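Local coordinates for DUF4847 domain-containing protein (Bacteroides vulgatus, PDB 4ZGF), which is of unknown function but binds calcium and probably has a lipocalin-like (calycin) fold related to that of MxiM, at residues A[59-62]-A[63-67]; A[80-84]-A[85-89]; A[103-106]-A[107-111]. All blocks are in the same frame, centred on the assembly; numbering follows the deposited sequence.

The three contacts are local, each one continuous stretch, and come in series. Contact 1 closes the hairpin of strands 57-60 and 65-70, and contact 2 that of strands 73-82 and 87-92. Strands 65-70 and 73-82 are neighbours in the curled antiparallel sheet, and the centres of contacts 1 and 2 lie about 14 Å apart. Contact 3 is part of helix 100-111, which follows strand 87-92; its centre is about 17 Å from contact 1's and 18 Å from contact 2's. The hairpin turns lie toward the periphery, about 15 and 16 Å from the centre of the chain, one carrying a calcium site, while the helix contact is about 8 Å from that centre.

Contact 1: residues A[59-62]-A[63-67]; sequences TFKA and DGTFT
F60 and F66 pair across the strands as an antiparallel non-hydrogen-bonded pair and make up the tightly packed side of this turn. Their side chains lie side by side and point the same way, with CD1 of F60 4.0 Å from CB of F66. CG of F66 stands between its backbone N and carbonyl carbon (chi1 73°), which carries the ring away from this meeting point. Each ring finds other aromatic partners, F60 lying edge-to-face with F6 and W79, and F66 edge-to-face with F92. Next along the strands, T59 and T67 form a hydrogen-bonded pair, in which T59 N donates almost straight to T67 O at 2.8 Å.

The chain reverses through a type I turn from K61 to G64, and with K61 N bonded to T65 O this is a 3:5 beta hairpin. G64 takes up a positive phi of 85°, where a side chain would be jammed against the preceding carbonyl oxygen. T65 N donates to D63 OD1 at 3.0 Å, which makes an Asx turn. The same oxygen is met on its syn side by OG1 of T65 at 2.7 Å, so two bonds fix the rotation of the carboxylate. A valine in place of T65 would probably leave D63 OD1 with the backbone N-H alone and its carboxylate freer to turn.

Outside this grip the contact is looser. CB of K61 rests 3.3 Å from D63 OD1, but the rest of its chain runs out extended, and NZ stays 5.8 Å from D63 OD2, too far for a salt bridge. On the face that carries T59 and T67, a water donates to T59 O at 2.8 Å and hydrogen-bonds to OG1 of T67.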
ATOM      1  N   THR A  59      -4.717   9.229   1.079  1.00  5.31           N
ATOM      2  CA  THR A  59      -5.997   9.576   1.658  1.00  5.91           C
ATOM      3  C   THR A  59      -7.049   9.526   0.544  1.00  5.90           C
ATOM      4  O   THR A  59      -6.996  10.299  -0.413  1.00  6.43           O
ATOM      5  CB  THR A  59      -5.952  10.961   2.311  1.00  6.88           C
ATOM      6  OG1 THR A  59      -4.923  10.968   3.311  1.00  7.90           O
ATOM      7  CG2 THR A  59      -7.263  11.314   2.956  1.00  8.46           C
ATOM      8  N   PHE A  60      -7.986   8.588   0.701  1.00  6.05           N
ATOM      9  CA  PHE A  60      -9.108   8.471  -0.216  1.00  6.54           C
ATOM     10  C   PHE A  60     -10.258   9.342   0.303  1.00  7.36           C
ATOM     11  O   PHE A  60     -10.635   9.258   1.460  1.00  9.04           O
ATOM     12  CB  PHE A  60      -9.588   7.011  -0.254  1.00  6.47           C
ATOM     13  CG  PHE A  60      -8.542   6.011  -0.711  1.00  6.32           C
ATOM     14  CD1 PHE A  60      -8.323   5.774  -2.067  1.00  7.82           C
ATOM     15  CD2 PHE A  60      -7.795   5.289   0.203  1.00  6.97           C
ATOM     16  CE1 PHE A  60      -7.345   4.868  -2.469  1.00  8.27           C
ATOM     17  CE2 PHE A  60      -6.835   4.389  -0.200  1.00  7.50           C
ATOM     18  CZ  PHE A  60      -6.613   4.160  -1.529  1.00  8.04           C
ATOM     19  N   LYS A  61     -10.823  10.153  -0.584  1.00  7.94           N
ATOM     20  CA  LYS A  61     -12.010  10.949  -0.275  1.00  8.82           C
ATOM     21  C   LYS A  61     -13.254  10.290  -0.812  1.00  9.39           C
ATOM     22  O   LYS A  61     -13.216   9.637  -1.845  1.00  9.35           O
ATOM     23  CB  LYS A  61     -11.862  12.367  -0.819  1.00  9.68           C
ATOM     24  CG  LYS A  61     -10.887  13.217  -0.063  1.00 12.67           C
ATOM     25  CD  LYS A  61     -11.001  14.681  -0.461  1.00 15.12           C
ATOM     26  CE  LYS A  61     -10.031  15.534   0.330  1.00 17.62           C
ATOM     27  NZ  LYS A  61     -10.201  16.995   0.141  1.00 21.47           N
ATOM     28  N   ALA A  62     -14.381  10.534  -0.129  1.00 10.96           N
ATOM     29  CA  ALA A  62     -15.655   9.946  -0.528  1.00 13.14           C
ATOM     30  C   ALA A  62     -16.156  10.457  -1.878  1.00 12.76           C
ATOM     31  O   ALA A  62     -17.048   9.841  -2.473  1.00 17.19           O
ATOM     32  CB  ALA A  62     -16.706  10.153   0.548  1.00 15.44           C
ATOM     33  N   ASP A  63     -15.581  11.552  -2.384  1.00 11.95           N
ATOM     34  CA  ASP A  63     -15.911  12.040  -3.723  1.00 13.05           C
ATOM     35  C   ASP A  63     -15.258  11.244  -4.860  1.00 11.89           C
ATOM     36  O   ASP A  63     -15.384  11.631  -6.009  1.00 13.65           O
ATOM     37  CB  ASP A  63     -15.634  13.542  -3.862  1.00 13.61           C
ATOM     38  CG  ASP A  63     -14.175  13.912  -3.830  1.00 13.45           C
ATOM     39  OD1 ASP A  63     -13.321  13.014  -3.750  1.00 10.85           O
ATOM     40  OD2 ASP A  63     -13.902  15.154  -3.891  1.00 17.53           O
ATOM     41  N   GLY A  64     -14.529  10.172  -4.536  1.00 10.36           N
ATOM     42  CA  GLY A  64     -13.885   9.365  -5.561  1.00  9.56           C
ATOM     43  C   GLY A  64     -12.527   9.866  -6.019  1.00  7.76           C
ATOM     44  O   GLY A  64     -12.008   9.367  -7.003  1.00  7.67           O
ATOM     45  N   THR A  65     -11.953  10.817  -5.290  1.00  7.90           N
ATOM     46  CA  THR A  65     -10.593  11.278  -5.542  1.00  7.04           C
ATOM     47  C   THR A  65      -9.670  10.805  -4.441  1.00  6.59           C
ATOM     48  O   THR A  65     -10.102  10.457  -3.348  1.00  7.09           O
ATOM     49  CB  THR A  65     -10.504  12.811  -5.679  1.00  8.51           C
ATOM     50  OG1 THR A  65     -10.764  13.436  -4.418  1.00  9.45           O
ATOM     51  CG2 THR A  65     -11.465  13.333  -6.755  1.00  9.89           C
ATOM     52  N   PHE A  66      -8.380  10.807  -4.732  1.00  6.14           N
ATOM     53  CA  PHE A  66      -7.357  10.605  -3.686  1.00  6.22           C
ATOM     54  C   PHE A  66      -6.183  11.521  -3.934  1.00  6.12           C
ATOM     55  O   PHE A  66      -5.912  11.986  -5.053  1.00  6.43           O
ATOM     56  CB  PHE A  66      -6.883   9.137  -3.622  1.00  6.49           C
ATOM     57  CG  PHE A  66      -5.985   8.700  -4.759  1.00  5.73           C
ATOM     58  CD1 PHE A  66      -4.615   8.919  -4.735  1.00  6.16           C
ATOM     59  CD2 PHE A  66      -6.509   8.066  -5.867  1.00  6.44           C
ATOM     60  CE1 PHE A  66      -3.805   8.525  -5.782  1.00  6.55           C
ATOM     61  CE2 PHE A  66      -5.696   7.652  -6.931  1.00  6.68           C
ATOM     62  CZ  PHE A  66      -4.346   7.890  -6.875  1.00  6.48           C
ATOM     63  N   THR A  67      -5.444  11.714  -2.838  1.00  6.14           N
ATOM     64  CA  THR A  67      -4.126  12.305  -2.866  1.00  6.66           C
ATOM     65  C   THR A  67      -3.247  11.483  -1.941  1.00  6.33           C
ATOM     66  O   THR A  67      -3.725  10.725  -1.128  1.00  6.93           O
ATOM     67  CB  THR A  67      -4.114  13.765  -2.419  1.00  8.19           C
ATOM     68  OG1 THR A  67      -4.545  13.824  -1.057  1.00  9.06           O
ATOM     69  CG2 THR A  67      -4.993  14.650  -3.262  1.00  9.32           C
TER
HETATM   70  O   HOH W   1      -7.207  13.100  -0.525  1.00  9.61           O

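Contact 2: residues A[80-84]-A[85-89]; sequences QADGK and DRTVN
OD1 of D82, which looks across at the carboxylate of D85, is gripped by two groups of K84 from opposite faces of its plane. The backbone N of K84 donates to it at 2.9 Å, which makes an Asx turn at the tip of the beta hairpin formed by strands 73-82 and 87-92. From the other face comes NZ of K84, in a salt bridge on the syn side of OD1, the lysine chain folding back at chi3 and chi4 (-53° and -64°) to bring the amine there.

D82 and D85 both belong to a calcium site. Their side chains cross at about a right angle, with the carboxylate planes 54° apart and the two OD1 atoms 4.0 Å from each other. The repulsion expected of such neighbours is probably offset by the bound calcium and, for D82, by the ammonium group of K84. D85 is also held by T87, whose OG1 donates to D85 OD1 at 2.7 Å from above the carboxylate plane, which probably helps to position this calcium ligand from the second shell.

R86 and T87 together face D82 in a G1 beta bulge, R86 having positive phi and psi. Within the bulge D82 N donates to T87 O at 2.9 Å; beyond it, A81 pairs with V88 and Q80 with N89. In the conformer given, the polar end of Q80 turns on to N91, whose ND2 bonds to OE1. On the face opposite the carboxylates, A81 and V88 pack on F6 of helix 2-6, with CB of A81 4.4 Å from CB of V88. There CG2 of V88, anti to its backbone N, comes to 3.6 Å from the carbonyl O of Q80.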
ATOM      1  N   GLN A  80     -12.455   3.949  -7.401  0.60  7.55           N
ATOM      2  CA  GLN A  80     -13.799   3.370  -7.267  0.60  8.76           C
ATOM      3  C   GLN A  80     -13.664   2.026  -6.566  0.60  8.26           C
ATOM      4  O   GLN A  80     -12.667   1.338  -6.764  0.60  8.96           O
ATOM      5  CB  GLN A  80     -14.432   3.216  -8.681  0.60 11.00           C
ATOM      6  CG  GLN A  80     -14.462   4.472  -9.566  0.60 13.20           C
ATOM      7  CD  GLN A  80     -13.183   4.795 -10.354  0.60 13.81           C
ATOM      8  OE1 GLN A  80     -12.473   3.883 -10.874  0.60 14.64           O
ATOM      9  NE2 GLN A  80     -12.877   6.114 -10.471  0.60 13.65           N
ATOM     10  N   ALA A  81     -14.636   1.639  -5.748  1.00  9.29           N
ATOM     11  CA  ALA A  81     -14.648   0.321  -5.152  1.00  9.04           C
ATOM     12  C   ALA A  81     -16.060  -0.205  -5.145  1.00  9.39           C
ATOM     13  O   ALA A  81     -17.043   0.545  -5.182  1.00 11.61           O
ATOM     14  CB  ALA A  81     -14.053   0.360  -3.752  1.00 10.42           C
ATOM     15  N   ASP A  82     -16.168  -1.525  -5.116  1.00  9.51           N
ATOM     16  CA  ASP A  82     -17.446  -2.219  -5.070  1.00 10.05           C
ATOM     17  C   ASP A  82     -17.464  -3.090  -3.828  1.00  9.69           C
ATOM     18  O   ASP A  82     -16.695  -4.072  -3.744  1.00  9.66           O
ATOM     19  CB  ASP A  82     -17.623  -3.026  -6.342  1.00 11.01           C
ATOM     20  CG  ASP A  82     -18.981  -3.696  -6.449  1.00 13.93           C
ATOM     21  OD1 ASP A  82     -19.736  -3.746  -5.459  1.00 15.97           O
ATOM     22  OD2 ASP A  82     -19.283  -4.132  -7.572  1.00 17.32           O
ATOM     23  N   GLY A  83     -18.340  -2.773  -2.878  1.00 11.20           N
ATOM     24  CA  GLY A  83     -18.401  -3.524  -1.657  1.00 11.97           C
ATOM     25  C   GLY A  83     -19.116  -4.850  -1.771  1.00 12.03           C
ATOM     26  O   GLY A  83     -19.090  -5.649  -0.824  1.00 14.74           O
ATOM     27  N   LYS A  84     -19.766  -5.094  -2.905  1.00 11.06           N
ATOM     28  CA  LYS A  84     -20.473  -6.349  -3.112  1.00 11.84           C
ATOM     29  C   LYS A  84     -19.508  -7.491  -3.396  1.00 11.24           C
ATOM     30  O   LYS A  84     -19.824  -8.647  -3.087  1.00 13.71           O
ATOM     31  CB  LYS A  84     -21.509  -6.212  -4.216  1.00 12.58           C
ATOM     32  CG  LYS A  84     -22.508  -5.052  -3.976  1.00 13.86           C
ATOM     33  CD  LYS A  84     -23.612  -4.922  -5.004  1.00 15.78           C
ATOM     34  CE  LYS A  84     -23.134  -4.846  -6.438  1.00 17.35           C
ATOM     35  NZ  LYS A  84     -22.331  -3.623  -6.687  1.00 19.88           N
ATOM     36  N   ASP A  85     -18.373  -7.185  -4.021  1.00 10.30           N
ATOM     37  CA  ASP A  85     -17.363  -8.191  -4.321  1.00  9.77           C
ATOM     38  C   ASP A  85     -15.974  -7.827  -3.797  1.00  8.23           C
ATOM     39  O   ASP A  85     -14.994  -8.534  -4.045  1.00  8.84           O
ATOM     40  CB  ASP A  85     -17.338  -8.540  -5.786  1.00 12.20           C
ATOM     41  CG  ASP A  85     -17.125  -7.363  -6.662  1.00 13.82           C
ATOM     42  OD1 ASP A  85     -16.756  -6.304  -6.156  1.00 12.63           O
ATOM     43  OD2 ASP A  85     -17.364  -7.459  -7.901  1.00 19.81           O
ATOM     44  N   ARG A  86     -15.887  -6.749  -3.042  1.00  7.84           N
ATOM     45  CA  ARG A  86     -14.616  -6.268  -2.478  1.00  7.27           C
ATOM     46  C   ARG A  86     -13.529  -6.071  -3.536  1.00  6.85           C
ATOM     47  O   ARG A  86     -12.389  -6.516  -3.417  1.00  6.75           O
ATOM     48  CB  ARG A  86     -14.158  -7.084  -1.267  1.00  8.22           C
ATOM     49  CG  ARG A  86     -15.058  -6.883  -0.078  1.00  9.42           C
ATOM     50  CD  ARG A  86     -14.545  -7.591   1.170  1.00 10.90           C
ATOM     51  NE  ARG A  86     -14.684  -9.034   1.030  1.00 11.10           N
ATOM     52  CZ  ARG A  86     -14.060  -9.933   1.809  1.00 12.32           C
ATOM     53  NH1 ARG A  86     -13.232  -9.533   2.769  1.00 12.04           N
ATOM     54  NH2 ARG A  86     -14.281 -11.237   1.626  1.00 14.05           N
ATOM     55  N   THR A  87     -13.919  -5.344  -4.589  1.00  6.93           N
ATOM     56  CA  THR A  87     -13.006  -4.956  -5.653  1.00  6.85           C
ATOM     57  C   THR A  87     -12.753  -3.449  -5.635  1.00  6.15           C
ATOM     58  O   THR A  87     -13.525  -2.657  -5.106  1.00  7.36           O
ATOM     59  CB  THR A  87     -13.510  -5.408  -7.026  1.00  7.56           C
ATOM     60  OG1 THR A  87     -14.797  -4.866  -7.276  1.00  8.78           O
ATOM     61  CG2 THR A  87     -13.495  -6.930  -7.143  1.00  8.97           C
ATOM     62  N   VAL A  88     -11.630  -3.057  -6.262  1.00  6.18           N
ATOM     63  CA  VAL A  88     -11.165  -1.669  -6.268  1.00  6.16           C
ATOM     64  C   VAL A  88     -10.496  -1.387  -7.612  1.00  5.79           C
ATOM     65  O   VAL A  88      -9.891  -2.262  -8.236  1.00  6.33           O
ATOM     66  CB  VAL A  88     -10.234  -1.400  -5.075  1.00  7.32           C
ATOM     67  CG1 VAL A  88      -8.997  -2.299  -5.082  1.00  8.43           C
ATOM     68  CG2 VAL A  88      -9.830   0.067  -4.987  1.00  8.21           C
ATOM     69  N   ASN A  89     -10.565  -0.107  -8.017  1.00  6.02           N
ATOM     70  CA  ASN A  89      -9.898   0.378  -9.237  1.00  6.17           C
ATOM     71  C   ASN A  89      -9.341   1.751  -8.931  1.00  6.20           C
ATOM     72  O   ASN A  89     -10.109   2.714  -8.782  1.00  8.07           O
ATOM     73  CB  ASN A  89     -10.900   0.420 -10.386  1.00  7.17           C
ATOM     74  CG  ASN A  89     -10.267   0.698 -11.722  1.00  7.56           C
ATOM     75  OD1 ASN A  89      -9.062   0.920 -11.830  1.00  6.80           O
ATOM     76  ND2 ASN A  89     -11.085   0.622 -12.776  1.00 10.79           N
TER

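Contact 3: residues A[103-106]-A[107-111]; sequences NEFI and EALNN
F105 presents one face of its ring to L109, one turn further along the helix. In one of the two conformers modelled for the leucine, CD1 sits over that face, 4.0 Å from the ring centroid and 17° off the normal, a CH-pi contact displaced toward the rim. The other methyl of L109, CD2, meets CZ of F105 at 3.7 Å, so both methyls of the leucine lie on the same side of the ring, CD1 over the face and CD2 out beyond the CZ end. With its CG anti to the backbone N (chi1 179°), F105 extends along the side on which L109 projects, and the two side chains cross obliquely.

Both residues belong to the buried side of helix 100-111, an amphipathic helix packed against the curled sheet. F105 reaches V13, I133 and F135 and lies edge-to-face with F56, while L109 touches I90 and F92 as well as I133 and F135. Regular i to i+4 backbone bonds run through the segment, among them L109 N to F105 O at 3.0 Å.

I106 and N110 repeat the same spacing nearer the surface, running side by side in the same direction. Here CG2 of I106 touches ND2 of N110 at 3.5 Å, and CB of N110 lies 3.3 Å from the carbonyl O of I106. Both side chains also touch F92. On another flank, CB of A108 packs 3.6 Å from the carbonyl O of E104, beside F16. The carboxylate of E104 is held by a salt bridge with K30 and a hydrogen bond with the hydroxyl of Y31.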
ATOM      1  N   ASN A 103       8.132   3.587  -7.700  1.00  6.51           N
ATOM      2  CA  ASN A 103       7.654   2.756  -8.799  1.00  7.26           C
ATOM      3  C   ASN A 103       6.985   1.486  -8.239  1.00  6.79           C
ATOM      4  O   ASN A 103       5.946   1.056  -8.734  1.00  7.41           O
ATOM      5  CB  ASN A 103       8.820   2.385  -9.726  1.00  8.15           C
ATOM      6  CG  ASN A 103       9.502   3.593 -10.376  1.00 11.20           C
ATOM      7  OD1 ASN A 103       9.012   4.711 -10.333  1.00 13.43           O
ATOM      8  ND2 ASN A 103      10.686   3.360 -10.929  1.00 14.34           N
ATOM      9  N   GLU A 104       7.574   0.908  -7.194  1.00  6.29           N
ATOM     10  CA  GLU A 104       7.014  -0.270  -6.564  1.00  6.67           C
ATOM     11  C   GLU A 104       5.616   0.034  -5.970  1.00  6.25           C
ATOM     12  O   GLU A 104       4.673  -0.759  -6.103  1.00  6.86           O
ATOM     13  CB  GLU A 104       7.991  -0.783  -5.514  1.00  7.55           C
ATOM     14  CG  GLU A 104       7.575  -2.070  -4.864  1.00  8.01           C
ATOM     15  CD  GLU A 104       8.615  -2.602  -3.906  1.00  9.04           C
ATOM     16  OE1 GLU A 104       9.493  -1.852  -3.452  1.00 12.14           O
ATOM     17  OE2 GLU A 104       8.547  -3.787  -3.586  1.00 12.63           O
ATOM     18  N   PHE A 105       5.510   1.173  -5.283  1.00  5.82           N
ATOM     19  CA  PHE A 105       4.241   1.579  -4.683  1.00  6.03           C
ATOM     20  C   PHE A 105       3.171   1.839  -5.745  1.00  5.53           C
ATOM     21  O   PHE A 105       2.020   1.378  -5.648  1.00  6.08           O
ATOM     22  CB  PHE A 105       4.479   2.818  -3.824  1.00  6.21           C
ATOM     23  CG  PHE A 105       3.248   3.351  -3.166  1.00  7.13           C
ATOM     24  CD1 PHE A 105       2.769   2.806  -1.999  1.00  8.60           C
ATOM     25  CD2 PHE A 105       2.504   4.382  -3.766  1.00  9.83           C
ATOM     26  CE1 PHE A 105       1.633   3.313  -1.362  1.00 10.08           C
ATOM     27  CE2 PHE A 105       1.373   4.891  -3.137  1.00 12.35           C
ATOM     28  CZ  PHE A 105       0.944   4.347  -1.932  1.00 11.30           C
ATOM     29  N   ILE A 106       3.542   2.618  -6.765  1.00  5.81           N
ATOM     30  CA  ILE A 106       2.604   2.972  -7.823  1.00  6.38           C
ATOM     31  C   ILE A 106       2.126   1.716  -8.561  1.00  6.43           C
ATOM     32  O   ILE A 106       0.936   1.588  -8.856  1.00  6.82           O
ATOM     33  CB  ILE A 106       3.259   4.022  -8.774  1.00  6.88           C
ATOM     34  CG1 ILE A 106       3.431   5.356  -8.036  1.00  7.73           C
ATOM     35  CG2 ILE A 106       2.430   4.224 -10.036  1.00  8.03           C
ATOM     36  CD1 ILE A 106       4.445   6.290  -8.720  1.00  9.43           C
ATOM     37  N   GLU A 107       3.028   0.777  -8.812  0.70  6.45           N
ATOM     38  CA  GLU A 107       2.636  -0.455  -9.465  0.70  7.39           C
ATOM     39  C   GLU A 107       1.676  -1.261  -8.594  0.70  7.52           C
ATOM     40  O   GLU A 107       0.670  -1.786  -9.083  0.70  8.19           O
ATOM     41  CB  GLU A 107       3.884  -1.257  -9.817  0.70  9.07           C
ATOM     42  CG  GLU A 107       3.631  -2.520 -10.623  0.70 10.75           C
ATOM     43  CD  GLU A 107       3.241  -2.312 -12.136  0.70 12.72           C
ATOM     44  OE1 GLU A 107       2.979  -1.181 -12.713  0.70 13.54           O
ATOM     45  OE2 GLU A 107       3.051  -3.385 -12.739  0.70 14.96           O
ATOM     46  N   ALA A 108       1.942  -1.361  -7.289  1.00  6.94           N
ATOM     47  CA  ALA A 108       1.029  -2.083  -6.408  1.00  7.08           C
ATOM     48  C   ALA A 108      -0.358  -1.467  -6.424  1.00  6.51           C
ATOM     49  O   ALA A 108      -1.368  -2.183  -6.451  1.00  8.80           O
ATOM     50  CB  ALA A 108       1.585  -2.152  -4.990  1.00  7.70           C
ATOM     51  N   LEU A 109      -0.433  -0.136  -6.390  0.70  5.85           N
ATOM     52  CA  LEU A 109      -1.735   0.500  -6.401  0.70  6.05           C
ATOM     53  C   LEU A 109      -2.411   0.378  -7.762  0.70  5.68           C
ATOM     54  O   LEU A 109      -3.618   0.195  -7.825  0.70  6.50           O
ATOM     55  CB  LEU A 109      -1.659   1.969  -5.952  0.70  6.64           C
ATOM     56  CG  LEU A 109      -1.860   2.089  -4.421  0.70  8.19           C
ATOM     57  CD1 LEU A 109      -0.819   1.352  -3.618  0.70  7.07           C
ATOM     58  CD2 LEU A 109      -2.022   3.520  -4.025  0.70  9.66           C
ATOM     59  N   ASN A 110      -1.648   0.522  -8.839  1.00  5.65           N
ATOM     60  CA  ASN A 110      -2.214   0.379 -10.171  1.00  5.68           C
ATOM     61  C   ASN A 110      -2.726  -1.025 -10.455  1.00  5.61           C
ATOM     62  O   ASN A 110      -3.681  -1.162 -11.214  1.00  6.74           O
ATOM     63  CB  ASN A 110      -1.187   0.726 -11.248  1.00  6.28           C
ATOM     64  CG  ASN A 110      -1.271   2.145 -11.704  1.00  6.37           C
ATOM     65  OD1 ASN A 110      -2.369   2.684 -11.846  1.00  6.87           O
ATOM     66  ND2 ASN A 110      -0.123   2.786 -11.917  1.00  8.15           N
ATOM     67  N   ASN A 111      -2.106  -2.033  -9.864  1.00  5.73           N
ATOM     68  CA  ASN A 111      -2.526  -3.415 -10.106  1.00  6.38           C
ATOM     69  C   ASN A 111      -3.559  -3.888  -9.108  1.00  6.16           C
ATOM     70  O   ASN A 111      -4.092  -4.998  -9.248  1.00  7.20           O
ATOM     71  CB  ASN A 111      -1.320  -4.318 -10.181  1.00  7.54           C
ATOM     72  CG  ASN A 111      -0.453  -4.034 -11.387  1.00  8.74           C
ATOM     73  OD1 ASN A 111      -0.901  -3.458 -12.395  1.00 11.13           O
ATOM     74  ND2 ASN A 111       0.789  -4.432 -11.287  1.00 10.99           N
TER